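Local coordinates for protein HP0721 (Helicobacter pylori, PDB 2XRH) that is a secreted protein of unknown function, whose truncated, largely helical DUF1104 region holds nicotinic acid in a pocket in the crystal, at residues Asp18-Ala23 against Lys51-Gln56; Asp30-Thr35 against Gly87-Met92. All blocks are in the same frame, centred on the assembly; numbering follows the deposited sequence.

How the contacts relate
Contact 1 (18-23 with 51-56) joins helix 16-21 to helix 47-65, and contact 2 (30-35 with 87-92) sets the start of helix 31-44 against the loop that follows helix 70-86. Their centres are about 16 Å apart, on opposite sides of the chain's centre, and their segments alternate along the sequence. Y34 connects them: its OH lies 2.6 Å from L19 O, a probable hydrogen bond, and 3.4 Å from A23 CA, while Y34 CE1 packs 3.5 Å from M22 CG. Contact 2 supplies I31, T35 and M92 to the nicotinic acid pocket. Contact 1 is more remote, the F53 side chain being about 11 Å from the ligand.

Contact 1. Residues Asp18-Ala23 against Lys51-Gln56; sequences DLAKMA and KAFHKQ
The carbonyl oxygen of A20, whose methyl group makes the contact, accepts a hydrogen bond from A23 N at 3.0 Å, closing the turn in which helix 16-21 ends. The contact is helix-helix packing within the helical DUF1104 region: no hydrogen bond crosses between the segments, and they bury 153 Å² together. A20 points its methyl at helix 47-65, and the nearest pair of CA atoms, A20 CA and Q56 CA, is 6.2 Å apart, a short spacing consistent with the small A20 side chain. F53 has CG anti to its backbone N (chi1 -176°), which swings the ring out from its own helix until CE1 stands 4.0 Å from A20 CB. The methyl meets this ring obliquely. One helical turn on, Q56 offers the first carbon of its side chain rather than its amide, with Q56 CB 4.2 Å from A20 CB. F53 also touches M42 of helix 31-44 and M45 in the loop after it. Around the helix end, N64 ND2 of helix 47-65 is hydrogen-bonded to K21 O and A23 O, a polar link beside the apolar one. At the ring's far end, F53 CZ comes within 4.6 Å of L19 CB.

Contact 2. Residues Asp30-Thr35 against Gly87-Met92; sequences DIVDYT and GNMEDM. With NIO (nicotinic acid), chain B.
T35 and M89 meet through their methyl groups because of how each chain is turned. In T35, chi1 of -58° sets CG2 anti to the backbone N and OG1 anti to the carbonyl carbon; M89 is bent at both chi2 (-67°) and chi3, which folds CE back to 3.7 Å from T35 CG2. The two side chains run past each other in opposite directions. Next to them, V32 divides its branches: CG1 lies 4.2 Å from M89 CG, and CG2 lies 4.1 Å from G87 CA, which bears no side chain. The interface is apolar and has no hydrogen bond across it.

The T35 hydroxyl is turned back to its own helix, with OG1 donating to I31 O at 2.8 Å. T35 N reaches the same oxygen from the other face of the carbonyl plane, so I31 O has two donors. The same T35 OG1 lies 3.2 Å from the nitrogen of nicotinic acid, a close approach. I31 CD1 packs 3.6 Å from ligand C1, and M92 CG reaches C4, across the ring, at 3.7 Å; R76 NH1 of helix 70-86 is hydrogen-bonded to the ligand. N88, at positive phi, is the C-prime residue of the Schellman motif ending helix 70-86. The loop beyond it lies against the first turn of helix 31-44, while I31 and M92 both touch helix 70-86.

Contact 1. Residues Asp18-Ala23 against Lys51-Gln56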
loop_
_atom_site.group_PDB
_atom_site.type_symbol
_atom_site.label_atom_id
_atom_site.label_comp_id
_atom_site.label_asym_id
_atom_site.label_seq_id
_atom_site.Cartn_x
_atom_site.Cartn_y
_atom_site.Cartn_z
ATOM N N ASP A 18 -1.419 10.228 -23.019
ATOM C CA ASP A 18 -0.163 10.467 -22.350
ATOM C C ASP A 18 -0.344 10.707 -20.866
ATOM O O ASP A 18 0.532 10.328 -20.085
ATOM C CB ASP A 18 0.608 11.607 -23.028
ATOM C CG ASP A 18 1.153 11.217 -24.388
ATOM O OD1 ASP A 18 1.140 10.002 -24.755
ATOM O OD2 ASP A 18 1.581 12.147 -25.102
ATOM N N LEU A 19 -1.444 11.321 -20.440
ATOM C CA LEU A 19 -1.699 11.458 -19.002
ATOM C C LEU A 19 -1.894 10.086 -18.362
ATOM O O LEU A 19 -1.393 9.816 -17.252
ATOM C CB LEU A 19 -2.936 12.306 -18.713
ATOM C CG LEU A 19 -2.831 13.821 -18.880
ATOM C CD1 LEU A 19 -4.192 14.489 -18.666
ATOM C CD2 LEU A 19 -1.784 14.441 -17.969
ATOM N N ALA A 20 -2.645 9.209 -19.026
ATOM C CA ALA A 20 -2.791 7.844 -18.510
ATOM C C ALA A 20 -1.453 7.101 -18.425
ATOM O O ALA A 20 -1.171 6.452 -17.407
ATOM C CB ALA A 20 -3.773 7.052 -19.332
ATOM N N LYS A 21 -0.615 7.217 -19.451
ATOM C CA LYS A 21 0.655 6.487 -19.528
ATOM C C LYS A 21 1.668 6.878 -18.447
ATOM O O LYS A 21 2.548 6.097 -18.132
ATOM C CB LYS A 21 1.273 6.659 -20.906
ATOM C CG LYS A 21 0.581 5.816 -21.947
ATOM C CD LYS A 21 1.066 6.123 -23.335
ATOM C CE LYS A 21 0.486 5.098 -24.294
ATOM N NZ LYS A 21 0.935 5.317 -25.671
ATOM N N MET A 22 1.510 8.059 -17.882
ATOM C CA MET A 22 2.428 8.535 -16.832
ATOM C C MET A 22 1.908 8.179 -15.435
ATOM O O MET A 22 2.552 8.501 -14.435
ATOM C CB MET A 22 2.740 10.012 -16.948
ATOM C CG MET A 22 1.595 10.883 -16.817
ATOM S SD MET A 22 2.067 12.645 -16.931
ATOM C CE MET A 22 2.406 12.805 -18.654
ATOM N N ALA A 23 0.764 7.503 -15.343
ATOM C CA ALA A 23 0.240 7.131 -14.024
ATOM C C ALA A 23 1.253 6.306 -13.257
ATOM O O ALA A 23 1.826 5.353 -13.737
ATOM C CB ALA A 23 -1.079 6.374 -14.118
ATOM N N LYS A 51 -15.008 5.768 -17.061
ATOM C CA LYS A 51 -14.674 4.452 -16.468
ATOM C C LYS A 51 -13.541 3.807 -17.252
ATOM O O LYS A 51 -12.629 3.186 -16.662
ATOM C CB LYS A 51 -15.878 3.532 -16.424
ATOM C CG LYS A 51 -16.970 3.940 -15.406
ATOM C CD LYS A 51 -18.195 3.027 -15.504
ATOM C CE LYS A 51 -19.357 3.420 -14.578
ATOM N NZ LYS A 51 -18.980 3.859 -13.191
ATOM N N ALA A 52 -13.590 3.917 -18.567
ATOM C CA ALA A 52 -12.510 3.410 -19.441
ATOM C C ALA A 52 -11.174 4.071 -19.125
ATOM O O ALA A 52 -10.121 3.411 -19.058
ATOM C CB ALA A 52 -12.848 3.626 -20.914
ATOM N N PHE A 53 -11.221 5.368 -18.930
ATOM C CA PHE A 53 -10.039 6.157 -18.677
ATOM C C PHE A 53 -9.464 5.782 -17.309
ATOM O O PHE A 53 -8.244 5.590 -17.143
ATOM C CB PHE A 53 -10.373 7.651 -18.770
ATOM C CG PHE A 53 -9.188 8.563 -18.621
ATOM C CD1 PHE A 53 -8.124 8.485 -19.516
ATOM C CD2 PHE A 53 -9.147 9.504 -17.599
ATOM C CE1 PHE A 53 -7.044 9.331 -19.391
ATOM C CE2 PHE A 53 -8.062 10.374 -17.493
ATOM C CZ PHE A 53 -7.019 10.273 -18.398
ATOM N N HIS A 54 -10.328 5.657 -16.328
ATOM C CA HIS A 54 -9.916 5.261 -14.977
ATOM C C HIS A 54 -9.266 3.894 -15.003
ATOM O O HIS A 54 -8.253 3.680 -14.342
ATOM C CB HIS A 54 -11.113 5.274 -14.040
ATOM C CG HIS A 54 -10.762 5.591 -12.631
ATOM N ND1 HIS A 54 -11.634 6.222 -11.773
ATOM C CD2 HIS A 54 -9.606 5.421 -11.943
ATOM C CE1 HIS A 54 -11.048 6.380 -10.598
ATOM N NE2 HIS A 54 -9.817 5.905 -10.673
ATOM N N LYS A 55 -9.817 2.960 -15.791
ATOM C CA LYS A 55 -9.205 1.647 -15.940
ATOM C C LYS A 55 -7.803 1.752 -16.511
ATOM O O LYS A 55 -6.873 1.054 -16.049
ATOM C CB LYS A 55 -10.077 0.741 -16.818
ATOM C CG LYS A 55 -9.604 -0.707 -16.974
ATOM C CD LYS A 55 -10.584 -1.444 -17.919
ATOM C CE LYS A 55 -10.347 -2.936 -18.060
ATOM N NZ LYS A 55 -11.101 -3.458 -19.229
ATOM N N GLN A 56 -7.630 2.587 -17.505
ATOM C CA GLN A 56 -6.307 2.814 -18.084
ATOM C C GLN A 56 -5.341 3.394 -17.075
ATOM O O GLN A 56 -4.179 2.971 -16.987
ATOM C CB GLN A 56 -6.378 3.708 -19.317
ATOM C CG GLN A 56 -7.127 3.096 -20.458
ATOM C CD GLN A 56 -6.511 1.772 -20.846
ATOM O OE1 GLN A 56 -5.334 1.725 -21.184
ATOM N NE2 GLN A 56 -7.283 0.675 -20.739
#

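Contact 2. Residues Asp30-Thr35 against Gly87-Met92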
loop_
_atom_site.group_PDB
_atom_site.type_symbol
_atom_site.label_atom_id
_atom_site.label_comp_id
_atom_site.label_asym_id
_atom_site.label_seq_id
_atom_site.Cartn_x
_atom_site.Cartn_y
_atom_site.Cartn_z
ATOM N N ASP A 30 4.828 17.274 -8.771
ATOM C CA ASP A 30 3.883 17.553 -9.868
ATOM C C ASP A 30 2.543 16.877 -9.667
ATOM O O ASP A 30 1.653 17.075 -10.508
ATOM C CB ASP A 30 4.453 17.098 -11.210
ATOM C CG ASP A 30 5.729 17.820 -11.584
ATOM O OD1 ASP A 30 5.797 19.060 -11.384
ATOM O OD2 ASP A 30 6.661 17.156 -12.108
ATOM N N ILE A 31 2.348 16.211 -8.534
ATOM C CA ILE A 31 1.176 15.365 -8.357
ATOM C C ILE A 31 -0.115 16.132 -8.180
ATOM O O ILE A 31 -1.148 15.680 -8.659
ATOM C CB ILE A 31 1.350 14.231 -7.272
ATOM C CG1 ILE A 31 0.550 12.969 -7.676
ATOM C CG2 ILE A 31 1.051 14.702 -5.842
ATOM C CD1 ILE A 31 1.163 12.232 -8.955
ATOM N N VAL A 32 -0.081 17.282 -7.505
ATOM C CA VAL A 32 -1.300 18.071 -7.352
ATOM C C VAL A 32 -1.780 18.578 -8.726
ATOM O O VAL A 32 -2.951 18.469 -9.062
ATOM C CB VAL A 32 -1.111 19.244 -6.334
ATOM C CG1 VAL A 32 -2.265 20.234 -6.392
ATOM C CG2 VAL A 32 -0.985 18.665 -4.925
ATOM N N ASP A 33 -0.878 19.103 -9.528
ATOM C CA ASP A 33 -1.221 19.559 -10.851
ATOM C C ASP A 33 -1.709 18.416 -11.733
ATOM O O ASP A 33 -2.670 18.560 -12.467
ATOM C CB ASP A 33 -0.027 20.232 -11.520
ATOM C CG ASP A 33 0.263 21.636 -10.966
ATOM O OD1 ASP A 33 -0.550 22.197 -10.203
ATOM O OD2 ASP A 33 1.335 22.165 -11.296
ATOM N N TYR A 34 -1.071 17.258 -11.627
ATOM C CA TYR A 34 -1.510 16.098 -12.396
ATOM C C TYR A 34 -2.923 15.691 -12.019
ATOM O O TYR A 34 -3.759 15.440 -12.886
ATOM C CB TYR A 34 -0.549 14.953 -12.129
ATOM C CG TYR A 34 -0.852 13.640 -12.848
ATOM C CD1 TYR A 34 -0.738 13.502 -14.203
ATOM C CD2 TYR A 34 -1.175 12.505 -12.096
ATOM C CE1 TYR A 34 -0.999 12.268 -14.835
ATOM C CE2 TYR A 34 -1.411 11.297 -12.696
ATOM C CZ TYR A 34 -1.333 11.166 -14.053
ATOM O OH TYR A 34 -1.573 9.946 -14.650
ATOM N N THR A 35 -3.191 15.603 -10.740
ATOM C CA THR A 35 -4.486 15.183 -10.223
ATOM C C THR A 35 -5.568 16.187 -10.606
ATOM O O THR A 35 -6.635 15.795 -11.056
ATOM C CB THR A 35 -4.410 15.035 -8.704
ATOM O OG1 THR A 35 -3.394 14.080 -8.362
ATOM C CG2 THR A 35 -5.720 14.616 -8.088
ATOM N N GLY A 87 -1.803 20.433 -0.938
ATOM C CA GLY A 87 -2.530 21.057 -2.006
ATOM C C GLY A 87 -4.004 21.070 -1.724
ATOM O O GLY A 87 -4.775 21.372 -2.609
ATOM N N ASN A 88 -4.381 20.724 -0.487
ATOM C CA ASN A 88 -5.779 20.612 -0.051
ATOM C C ASN A 88 -6.677 19.689 -0.888
ATOM O O ASN A 88 -7.897 19.900 -0.996
ATOM C CB ASN A 88 -6.367 22.023 0.152
ATOM C CG ASN A 88 -5.577 22.811 1.182
ATOM O OD1 ASN A 88 -5.767 22.635 2.383
ATOM N ND2 ASN A 88 -4.635 23.632 0.715
ATOM N N MET A 89 -6.068 18.628 -1.429
ATOM C CA MET A 89 -6.766 17.649 -2.262
ATOM C C MET A 89 -7.338 16.522 -1.407
ATOM O O MET A 89 -6.948 16.353 -0.251
ATOM C CB MET A 89 -5.840 17.068 -3.348
ATOM C CG MET A 89 -5.128 18.095 -4.255
ATOM S SD MET A 89 -6.217 19.043 -5.338
ATOM C CE MET A 89 -6.880 17.744 -6.395
ATOM N N GLU A 90 -8.213 15.732 -2.036
ATOM C CA GLU A 90 -9.177 14.749 -1.420
ATOM C C GLU A 90 -8.769 13.431 -0.654
ATOM O O GLU A 90 -9.644 12.591 -0.438
ATOM C CB GLU A 90 -10.166 14.347 -2.551
ATOM C CG GLU A 90 -11.186 13.230 -2.229
ATOM C CD GLU A 90 -12.220 13.032 -3.322
ATOM O OE1 GLU A 90 -13.163 13.853 -3.406
ATOM O OE2 GLU A 90 -12.106 12.041 -4.088
ATOM N N ASP A 91 -7.534 13.267 -0.176
ATOM C CA ASP A 91 -7.006 11.944 0.277
ATOM C C ASP A 91 -7.087 10.877 -0.805
ATOM O O ASP A 91 -8.126 10.702 -1.416
ATOM C CB ASP A 91 -7.780 11.315 1.453
ATOM C CG ASP A 91 -8.135 12.283 2.519
ATOM O OD1 ASP A 91 -7.266 12.539 3.382
ATOM O OD2 ASP A 91 -9.304 12.736 2.521
ATOM N N MET A 92 -6.015 10.117 -0.994
ATOM C CA MET A 92 -6.106 8.878 -1.747
ATOM C C MET A 92 -7.066 7.933 -1.044
ATOM O O MET A 92 -7.034 7.802 0.192
ATOM C CB MET A 92 -4.739 8.179 -1.815
ATOM C CG MET A 92 -3.750 8.785 -2.796
ATOM S SD MET A 92 -2.181 7.846 -2.802
ATOM C CE MET A 92 -1.607 8.440 -1.208
HETATM N N NIO B . -2.841 10.953 -8.294
HETATM C C1 NIO B . -1.749 10.203 -8.547
HETATM C C2 NIO B . -1.404 9.139 -7.693
HETATM C C3 NIO B . -2.148 8.870 -6.580
HETATM C C4 NIO B . -3.264 9.663 -6.358
HETATM C C5 NIO B . -3.588 10.702 -7.225
HETATM C C6 NIO B . -0.152 8.370 -7.915
HETATM O O1 NIO B . 0.420 7.900 -6.889
HETATM O O2 NIO B . 0.320 8.282 -9.056
#